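Local atomic coordinates of uncharacterized protein ycf41 (Synechococcus elongatus PCC 6301, PDB entry 3KOJ), a protein that probably binds single-stranded DNA through an OB-fold domain of the single-strand binding protein family. Residues V20-Y28 with A64-L73; T34-F43 with R54-Q65. The protein carries 1 engineered substitution. All blocks are in the same frame, centred on the assembly; numbering follows the deposited sequence.

Overall arrangement
Contacts 1 and 2 lie side by side, with centres about 6 Å apart, and share A64 and Q65 at the start of helix 62-70. Contact 2 pairs strands 35-43 and 53-60 of the barrel, and in contact 1 the helix packs on strand 12-28; the centre of contact 2 is about 4 Å, and that of contact 1 about 9 Å, from the centre of the chain. Strand 35-43 joins the two: V21 N lies 2.9 Å from V40 O, and R27 O 2.8 Å from V36 N, both probable hydrogen bonds. Helix 62-70 follows directly on the hairpin and packs back on both strand 35-43 (A37 with A64) and strand 12-28 (L26 with A64).

Contact 1: V20-Y28 with A64-L73; sequences VVEAPQLRY and AQELQDRCRL
The ring of P24 rests on the last turn of helix 62-70. Its CG lies 3.4 Å from C71 O and also meets L67 O, while CB lies against the backbone of Q68. Two residues on, L26 reaches the same helix nearer its start: CD1 is 3.7 Å from Q68 CB, the two side chains crossing at about a right angle, and CD2 turns to A64 CB. Q68 has CG anti to its backbone N (chi1 161°) and then bends, which lays CG and NE2 against L26 CD1. Beyond the helix, V20 sets CB 3.4 Å from R72 O and CG2 beside C71 CB, and L73 brings CD2 to 3.4 Å from A23 N, against the backbone where strand 12-28 turns its corner. No hydrogen bond joins the two segments. This is the helix that follows the third strand of the OB fold and packs across the bent first strand, the axes of 23-28 and 64-70 approaching to 7.8 Å at 135°. The bend has a classic beta bulge, V21 and E22 both facing V40. Beside the P24 ring, R72 folds back on the helix and grips Q68 O end-on, NH1 at 2.8 Å and NH2 at 3.1 Å. The oxygen lies in the guanidinium plane, with NH1 above the carbonyl plane of Q68; NH1 also bonds C71 O, the oxygen that P24 meets. R72 N is hydrogen-bonded to D75 OD2, V20 pairs through its backbone with N74 and D75, and V106 packs on L67 and H108 on C71.

Contact 2: T34-F43 with R54-Q65; sequences TPVAEMVVQF and RLKVVGWGAVAQ
V41 and V57 meet on the inner face of the antiparallel pairing of strands 35-43 and 53-60, CG2 to CG2 at 3.8 Å, crossing at about a right angle. Beside them selenomethionine M39 runs parallel to V57, and L55 puts CB at the edge of the F43 ring, in its plane, where N12 and L83 of a neighbouring subunit pack on F43 and L55 respectively. At the helix end, A37 CB lies 3.4 Å from A64 O, and A64 CB fits against P35 O, which also accepts a hydrogen bond from G61 N. Paired bonds at A37-G59, M39-V57 and V41-L55 fix the register. The other face begins well packed, V36 CG2, anti to the backbone N, sitting over the six-membered ring of W60, 4.1 Å from its centroid. It then loosens toward solvent: a long salt bridge joins E38 OE1 to K56 NZ at 3.8 Å, the ammonium also having a weak, long ion pair with E100. Farther along, R54 grips Q42 OE1 side-on with NE at 2.8 Å, in the amide plane on a lone pair, and with NH2 at 3.0 Å, above that plane. An alanine in place of Q42 is likely to leave both nitrogens without their shared acceptor and the guanidinium freer to swing. L79 of strand 76-84 packs on M39, V41 and V57 in the core beneath the hairpin of second and third strands characteristic of an OB-fold barrel.

Contact 1: V20-Y28 with A64-L73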
loop_
_atom_site.group_PDB
_atom_site.type_symbol
_atom_site.label_atom_id
_atom_site.label_comp_id
_atom_site.label_asym_id
_atom_site.label_seq_id
_atom_site.Cartn_x
_atom_site.Cartn_y
_atom_site.Cartn_z
ATOM N N VAL B 20 10.987 7.535 -15.209
ATOM C CA VAL B 20 12.108 8.412 -14.867
ATOM C C VAL B 20 12.211 9.518 -15.928
ATOM O O VAL B 20 12.386 9.227 -17.112
ATOM C CB VAL B 20 13.434 7.604 -14.831
ATOM C CG1 VAL B 20 14.612 8.515 -14.492
ATOM C CG2 VAL B 20 13.319 6.475 -13.810
ATOM N N VAL B 21 12.087 10.777 -15.513
ATOM C CA VAL B 21 12.171 11.887 -16.466
ATOM C C VAL B 21 13.342 12.830 -16.206
ATOM O O VAL B 21 13.584 13.761 -16.969
ATOM C CB VAL B 21 10.857 12.679 -16.523
ATOM C CG1 VAL B 21 9.733 11.755 -16.985
ATOM C CG2 VAL B 21 10.545 13.282 -15.167
ATOM N N GLU B 22 14.048 12.603 -15.105
ATOM C CA GLU B 22 15.255 13.364 -14.817
ATOM C C GLU B 22 16.193 12.349 -14.198
ATOM O O GLU B 22 15.900 11.764 -13.147
ATOM C CB GLU B 22 15.030 14.543 -13.866
ATOM C CG GLU B 22 16.258 15.465 -13.857
ATOM C CD GLU B 22 15.995 16.856 -13.301
ATOM O OE1 GLU B 22 14.951 17.454 -13.639
ATOM O OE2 GLU B 22 16.848 17.363 -12.541
ATOM N N ALA B 23 17.305 12.120 -14.883
ATOM C CA ALA B 23 18.293 11.146 -14.447
ATOM C C ALA B 23 18.797 11.395 -13.035
ATOM O O ALA B 23 18.981 12.536 -12.611
ATOM C CB ALA B 23 19.469 11.124 -15.428
ATOM N N PRO B 24 19.017 10.314 -12.281
ATOM C CA PRO B 24 19.507 10.398 -10.908
ATOM C C PRO B 24 20.876 11.064 -10.818
ATOM O O PRO B 24 21.753 10.826 -11.653
ATOM C CB PRO B 24 19.541 8.932 -10.460
ATOM C CG PRO B 24 19.655 8.168 -11.742
ATOM C CD PRO B 24 18.728 8.918 -12.648
ATOM N N GLN B 25 21.031 11.919 -9.813
ATOM C CA GLN B 25 22.282 12.622 -9.547
ATOM C C GLN B 25 22.672 12.209 -8.137
ATOM O O GLN B 25 21.837 12.235 -7.228
ATOM C CB GLN B 25 22.079 14.138 -9.606
ATOM C CG GLN B 25 21.578 14.654 -10.944
ATOM C CD GLN B 25 22.509 14.305 -12.089
ATOM O OE1 GLN B 25 22.154 13.535 -12.985
ATOM N NE2 GLN B 25 23.710 14.869 -12.065
ATOM N N LEU B 26 23.931 11.830 -7.950
ATOM C CA LEU B 26 24.392 11.390 -6.641
ATOM C C LEU B 26 25.340 12.358 -5.946
ATOM O O LEU B 26 26.147 13.031 -6.584
ATOM C CB LEU B 26 25.068 10.020 -6.767
ATOM C CG LEU B 26 24.491 8.891 -5.908
ATOM C CD1 LEU B 26 25.140 7.575 -6.285
ATOM C CD2 LEU B 26 24.713 9.197 -4.437
ATOM N N ARG B 27 25.222 12.425 -4.625
ATOM C CA ARG B 27 26.084 13.274 -3.812
ATOM C C ARG B 27 26.211 12.584 -2.463
ATOM O O ARG B 27 25.488 11.626 -2.181
ATOM C CB ARG B 27 25.465 14.663 -3.615
ATOM C CG ARG B 27 24.248 14.678 -2.696
ATOM C CD ARG B 27 23.547 16.031 -2.676
ATOM N NE ARG B 27 22.265 15.976 -1.975
ATOM C CZ ARG B 27 22.123 15.932 -0.653
ATOM N NH1 ARG B 27 23.190 15.941 0.136
ATOM N NH2 ARG B 27 20.910 15.871 -0.118
ATOM N N TYR B 28 27.145 13.046 -1.643
ATOM C CA TYR B 28 27.295 12.485 -0.310
ATOM C C TYR B 28 26.709 13.499 0.662
ATOM O O TYR B 28 26.920 14.703 0.510
ATOM C CB TYR B 28 28.767 12.205 0.019
ATOM C CG TYR B 28 29.211 10.825 -0.404
ATOM C CD1 TYR B 28 29.775 10.604 -1.659
ATOM C CD2 TYR B 28 29.017 9.727 0.433
ATOM C CE1 TYR B 28 30.131 9.319 -2.072
ATOM C CE2 TYR B 28 29.366 8.441 0.031
ATOM C CZ TYR B 28 29.921 8.244 -1.222
ATOM O OH TYR B 28 30.256 6.971 -1.626
ATOM N N ALA B 64 20.290 4.561 -2.774
ATOM C CA ALA B 64 20.773 5.673 -3.591
ATOM C C ALA B 64 21.681 5.126 -4.697
ATOM O O ALA B 64 21.584 5.529 -5.858
ATOM C CB ALA B 64 21.546 6.670 -2.730
ATOM N N GLN B 65 22.561 4.199 -4.332
ATOM C CA GLN B 65 23.481 3.611 -5.302
ATOM C C GLN B 65 22.722 2.789 -6.347
ATOM O O GLN B 65 23.102 2.752 -7.519
ATOM C CB GLN B 65 24.507 2.738 -4.574
ATOM C CG GLN B 65 25.249 3.491 -3.472
ATOM C CD GLN B 65 26.226 2.619 -2.707
ATOM O OE1 GLN B 65 25.932 1.465 -2.396
ATOM N NE2 GLN B 65 27.388 3.175 -2.383
ATOM N N GLU B 66 21.643 2.147 -5.917
ATOM C CA GLU B 66 20.818 1.334 -6.804
ATOM C C GLU B 66 20.089 2.211 -7.828
ATOM O O GLU B 66 19.986 1.853 -9.004
ATOM C CB GLU B 66 19.810 0.535 -5.971
ATOM C CG GLU B 66 18.872 -0.341 -6.775
ATOM C CD GLU B 66 17.969 -1.176 -5.891
ATOM O OE1 GLU B 66 18.072 -1.055 -4.651
ATOM O OE2 GLU B 66 17.155 -1.954 -6.434
ATOM N N LEU B 67 19.591 3.362 -7.383
ATOM C CA LEU B 67 18.891 4.282 -8.276
ATOM C C LEU B 67 19.824 4.784 -9.376
ATOM O O LEU B 67 19.505 4.705 -10.562
ATOM C CB LEU B 67 18.340 5.480 -7.489
ATOM C CG LEU B 67 17.186 5.205 -6.520
ATOM C CD1 LEU B 67 16.820 6.485 -5.769
ATOM C CD2 LEU B 67 15.985 4.672 -7.298
ATOM N N GLN B 68 20.981 5.300 -8.975
ATOM C CA GLN B 68 21.958 5.820 -9.927
ATOM C C GLN B 68 22.463 4.742 -10.871
ATOM O O GLN B 68 22.718 4.998 -12.048
ATOM C CB GLN B 68 23.148 6.436 -9.184
ATOM C CG GLN B 68 24.403 6.597 -10.039
ATOM C CD GLN B 68 25.268 5.345 -10.052
ATOM O OE1 GLN B 68 25.877 5.006 -11.068
ATOM N NE2 GLN B 68 25.338 4.661 -8.913
ATOM N N ASP B 69 22.605 3.535 -10.344
ATOM C CA ASP B 69 23.113 2.421 -11.125
ATOM C C ASP B 69 22.129 1.883 -12.152
ATOM O O ASP B 69 22.510 1.560 -13.276
ATOM C CB ASP B 69 23.521 1.287 -10.178
ATOM C CG ASP B 69 24.111 0.097 -10.908
ATOM O OD1 ASP B 69 25.191 0.248 -11.517
ATOM O OD2 ASP B 69 23.495 -0.990 -10.873
ATOM N N ARG B 70 20.860 1.820 -11.766
ATOM C CA ARG B 70 19.814 1.249 -12.608
ATOM C C ARG B 70 18.837 2.168 -13.344
ATOM O O ARG B 70 18.453 1.887 -14.481
ATOM C CB ARG B 70 18.995 0.278 -11.760
ATOM C CG ARG B 70 19.813 -0.800 -11.068
ATOM C CD ARG B 70 20.324 -1.791 -12.086
ATOM N NE ARG B 70 19.212 -2.410 -12.801
ATOM C CZ ARG B 70 18.438 -3.368 -12.298
ATOM N NH1 ARG B 70 18.657 -3.831 -11.073
ATOM N NH2 ARG B 70 17.435 -3.856 -13.016
ATOM N N CYS B 71 18.417 3.248 -12.699
ATOM C CA CYS B 71 17.435 4.138 -13.307
ATOM C C CYS B 71 17.948 5.081 -14.382
ATOM O O CYS B 71 18.817 5.912 -14.134
ATOM C CB CYS B 71 16.725 4.935 -12.213
ATOM S SG CYS B 71 15.838 3.899 -11.021
ATOM N N ARG B 72 17.383 4.943 -15.579
ATOM C CA ARG B 72 17.739 5.777 -16.722
ATOM C C ARG B 72 16.485 6.428 -17.287
ATOM O O ARG B 72 15.373 5.961 -17.029
ATOM C CB ARG B 72 18.427 4.931 -17.795
ATOM C CG ARG B 72 19.829 4.497 -17.395
ATOM C CD ARG B 72 20.736 5.715 -17.227
ATOM N NE ARG B 72 22.051 5.377 -16.689
ATOM C CZ ARG B 72 22.345 5.319 -15.392
ATOM N NH1 ARG B 72 21.416 5.583 -14.480
ATOM N NH2 ARG B 72 23.572 4.997 -15.005
ATOM N N LEU B 73 16.665 7.507 -18.045
ATOM C CA LEU B 73 15.538 8.219 -18.625
ATOM C C LEU B 73 14.599 7.278 -19.356
ATOM O O LEU B 73 15.033 6.400 -20.094
ATOM C CB LEU B 73 16.012 9.313 -19.592
ATOM C CG LEU B 73 16.781 10.492 -18.991
ATOM C CD1 LEU B 73 17.070 11.518 -20.087
ATOM C CD2 LEU B 73 15.971 11.121 -17.872
#

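Contact 2: T34-F43 with R54-Q65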
loop_
_atom_site.group_PDB
_atom_site.type_symbol
_atom_site.label_atom_id
_atom_site.label_comp_id
_atom_site.label_asym_id
_atom_site.label_seq_id
_atom_site.Cartn_x
_atom_site.Cartn_y
_atom_site.Cartn_z
ATOM N N THR B 34 27.276 9.045 3.657
ATOM C CA THR B 34 26.002 8.500 3.197
ATOM C C THR B 34 25.628 9.024 1.814
ATOM O O THR B 34 25.393 10.219 1.628
ATOM C CB THR B 34 24.854 8.835 4.168
ATOM O OG1 THR B 34 25.158 8.318 5.470
ATOM C CG2 THR B 34 23.556 8.208 3.681
ATOM N N PRO B 35 25.561 8.125 0.822
ATOM C CA PRO B 35 25.212 8.502 -0.548
ATOM C C PRO B 35 23.750 8.920 -0.625
ATOM O O PRO B 35 22.902 8.344 0.051
ATOM C CB PRO B 35 25.448 7.213 -1.341
ATOM C CG PRO B 35 26.336 6.380 -0.454
ATOM C CD PRO B 35 25.812 6.679 0.914
ATOM N N VAL B 36 23.456 9.924 -1.436
ATOM C CA VAL B 36 22.077 10.353 -1.611
ATOM C C VAL B 36 21.852 10.638 -3.089
ATOM O O VAL B 36 22.597 11.392 -3.719
ATOM C CB VAL B 36 21.730 11.585 -0.735
ATOM C CG1 VAL B 36 22.756 12.662 -0.916
ATOM C CG2 VAL B 36 20.334 12.099 -1.080
ATOM N N ALA B 37 20.837 9.990 -3.643
ATOM C CA ALA B 37 20.514 10.135 -5.052
ATOM C C ALA B 37 19.154 10.783 -5.216
ATOM O O ALA B 37 18.213 10.456 -4.490
ATOM C CB ALA B 37 20.515 8.768 -5.720
ATOM N N GLU B 38 19.047 11.711 -6.158
ATOM C CA GLU B 38 17.762 12.341 -6.396
ATOM C C GLU B 38 17.463 12.353 -7.886
ATOM O O GLU B 38 18.359 12.522 -8.719
ATOM C CB GLU B 38 17.720 13.757 -5.804
ATOM C CG GLU B 38 18.101 14.897 -6.718
ATOM C CD GLU B 38 17.835 16.245 -6.064
ATOM O OE1 GLU B 38 18.329 16.462 -4.935
ATOM O OE2 GLU B 38 17.133 17.086 -6.671
HETATM N N MSE B 39 16.199 12.133 -8.217
HETATM C CA MSE B 39 15.771 12.117 -9.605
HETATM C C MSE B 39 14.339 12.603 -9.639
HETATM O O MSE B 39 13.773 12.943 -8.606
HETATM C CB MSE B 39 15.872 10.692 -10.177
HETATM C CG MSE B 39 14.987 9.657 -9.499
HETATM SE SE MSE B 39 15.227 7.865 -10.254
HETATM C CE MSE B 39 13.585 7.054 -9.607
ATOM N N VAL B 40 13.756 12.652 -10.828
ATOM C CA VAL B 40 12.374 13.083 -10.957
ATOM C C VAL B 40 11.628 12.046 -11.775
ATOM O O VAL B 40 12.164 11.512 -12.742
ATOM C CB VAL B 40 12.266 14.455 -11.665
ATOM C CG1 VAL B 40 10.799 14.851 -11.818
ATOM C CG2 VAL B 40 13.020 15.516 -10.862
ATOM N N VAL B 41 10.397 11.748 -11.374
ATOM C CA VAL B 41 9.594 10.785 -12.108
ATOM C C VAL B 41 8.266 11.421 -12.484
ATOM O O VAL B 41 7.863 12.435 -11.911
ATOM C CB VAL B 41 9.317 9.503 -11.286
ATOM C CG1 VAL B 41 10.632 8.855 -10.883
ATOM C CG2 VAL B 41 8.457 9.831 -10.053
ATOM N N GLN B 42 7.600 10.825 -13.465
ATOM C CA GLN B 42 6.306 11.311 -13.910
ATOM C C GLN B 42 5.308 10.160 -13.903
ATOM O O GLN B 42 5.633 9.036 -14.288
ATOM C CB GLN B 42 6.408 11.893 -15.324
ATOM C CG GLN B 42 5.079 12.399 -15.873
ATOM C CD GLN B 42 5.211 12.999 -17.263
ATOM O OE1 GLN B 42 5.793 14.073 -17.439
ATOM N NE2 GLN B 42 4.676 12.299 -18.259
ATOM N N PHE B 43 4.099 10.438 -13.435
ATOM C CA PHE B 43 3.061 9.417 -13.408
ATOM C C PHE B 43 1.737 10.038 -13.820
ATOM O O PHE B 43 1.536 11.248 -13.677
ATOM C CB PHE B 43 2.982 8.739 -12.030
ATOM C CG PHE B 43 2.896 9.686 -10.867
ATOM C CD1 PHE B 43 1.674 9.964 -10.267
ATOM C CD2 PHE B 43 4.047 10.255 -10.331
ATOM C CE1 PHE B 43 1.598 10.782 -9.146
ATOM C CE2 PHE B 43 3.985 11.076 -9.209
ATOM C CZ PHE B 43 2.759 11.341 -8.615
ATOM N N ARG B 54 4.576 15.267 -11.729
ATOM C CA ARG B 54 6.012 15.054 -11.655
ATOM C C ARG B 54 6.393 15.161 -10.197
ATOM O O ARG B 54 5.931 16.049 -9.478
ATOM C CB ARG B 54 6.771 16.054 -12.519
ATOM C CG ARG B 54 6.586 15.751 -13.983
ATOM C CD ARG B 54 7.602 16.451 -14.861
ATOM N NE ARG B 54 7.592 15.836 -16.182
ATOM C CZ ARG B 54 8.597 15.880 -17.046
ATOM N NH1 ARG B 54 9.718 16.522 -16.743
ATOM N NH2 ARG B 54 8.483 15.255 -18.210
ATOM N N LEU B 55 7.239 14.240 -9.760
ATOM C CA LEU B 55 7.610 14.178 -8.363
ATOM C C LEU B 55 9.094 13.959 -8.123
ATOM O O LEU B 55 9.725 13.121 -8.769
ATOM C CB LEU B 55 6.805 13.050 -7.718
ATOM C CG LEU B 55 7.003 12.667 -6.255
ATOM C CD1 LEU B 55 6.590 13.824 -5.350
ATOM C CD2 LEU B 55 6.170 11.422 -5.964
ATOM N N LYS B 56 9.643 14.722 -7.188
ATOM C CA LYS B 56 11.047 14.579 -6.843
ATOM C C LYS B 56 11.152 13.312 -6.001
ATOM O O LYS B 56 10.357 13.095 -5.090
ATOM C CB LYS B 56 11.528 15.780 -6.033
ATOM C CG LYS B 56 12.972 15.661 -5.567
ATOM C CD LYS B 56 13.398 16.887 -4.778
ATOM C CE LYS B 56 14.806 16.739 -4.224
ATOM N NZ LYS B 56 15.218 17.945 -3.448
ATOM N N VAL B 57 12.135 12.481 -6.316
ATOM C CA VAL B 57 12.343 11.226 -5.605
ATOM C C VAL B 57 13.759 11.218 -5.042
ATOM O O VAL B 57 14.710 11.540 -5.746
ATOM C CB VAL B 57 12.143 10.040 -6.571
ATOM C CG1 VAL B 57 12.518 8.739 -5.906
ATOM C CG2 VAL B 57 10.692 10.006 -7.034
ATOM N N VAL B 58 13.893 10.858 -3.769
ATOM C CA VAL B 58 15.200 10.837 -3.123
ATOM C C VAL B 58 15.471 9.523 -2.399
ATOM O O VAL B 58 14.618 9.015 -1.673
ATOM C CB VAL B 58 15.322 11.986 -2.099
ATOM C CG1 VAL B 58 16.724 12.004 -1.497
ATOM C CG2 VAL B 58 14.995 13.318 -2.773
ATOM N N GLY B 59 16.667 8.984 -2.604
ATOM C CA GLY B 59 17.050 7.742 -1.957
ATOM C C GLY B 59 18.338 7.920 -1.171
ATOM O O GLY B 59 19.251 8.621 -1.617
ATOM N N TRP B 60 18.418 7.292 -0.002
ATOM C CA TRP B 60 19.612 7.400 0.832
ATOM C C TRP B 60 20.288 6.046 1.017
ATOM O O TRP B 60 19.632 5.005 1.017
ATOM C CB TRP B 60 19.257 7.967 2.209
ATOM C CG TRP B 60 18.610 9.312 2.183
ATOM C CD1 TRP B 60 17.354 9.612 1.735
ATOM C CD2 TRP B 60 19.186 10.549 2.625
ATOM N NE1 TRP B 60 17.112 10.958 1.874
ATOM C CE2 TRP B 60 18.217 11.554 2.417
ATOM C CE3 TRP B 60 20.422 10.900 3.179
ATOM C CZ2 TRP B 60 18.453 12.897 2.741
ATOM C CZ3 TRP B 60 20.654 12.235 3.500
ATOM C CH2 TRP B 60 19.670 13.216 3.282
ATOM N N GLY B 61 21.607 6.072 1.168
ATOM C CA GLY B 61 22.354 4.846 1.380
ATOM C C GLY B 61 22.386 3.884 0.212
ATOM O O GLY B 61 22.563 4.290 -0.936
ATOM N N ALA B 62 22.210 2.601 0.510
ATOM C CA ALA B 62 22.240 1.561 -0.507
ATOM C C ALA B 62 21.249 1.792 -1.640
ATOM O O ALA B 62 21.561 1.539 -2.806
ATOM C CB ALA B 62 21.983 0.203 0.133
ATOM N N VAL B 63 20.055 2.274 -1.311
ATOM C CA VAL B 63 19.060 2.497 -2.353
ATOM C C VAL B 63 19.481 3.634 -3.283
ATOM O O VAL B 63 19.092 3.660 -4.451
ATOM C CB VAL B 63 17.657 2.773 -1.750
ATOM C CG1 VAL B 63 17.556 4.201 -1.261
ATOM C CG2 VAL B 63 16.583 2.462 -2.788
ATOM N N ALA B 64 20.290 4.561 -2.774
ATOM C CA ALA B 64 20.773 5.673 -3.591
ATOM C C ALA B 64 21.681 5.126 -4.697
ATOM O O ALA B 64 21.584 5.529 -5.858
ATOM C CB ALA B 64 21.546 6.670 -2.730
ATOM N N GLN B 65 22.561 4.199 -4.332
ATOM C CA GLN B 65 23.481 3.611 -5.302
ATOM C C GLN B 65 22.722 2.789 -6.347
ATOM O O GLN B 65 23.102 2.752 -7.519
ATOM C CB GLN B 65 24.507 2.738 -4.574
ATOM C CG GLN B 65 25.249 3.491 -3.472
ATOM C CD GLN B 65 26.226 2.619 -2.707
ATOM O OE1 GLN B 65 25.932 1.465 -2.396
ATOM N NE2 GLN B 65 27.388 3.175 -2.383
#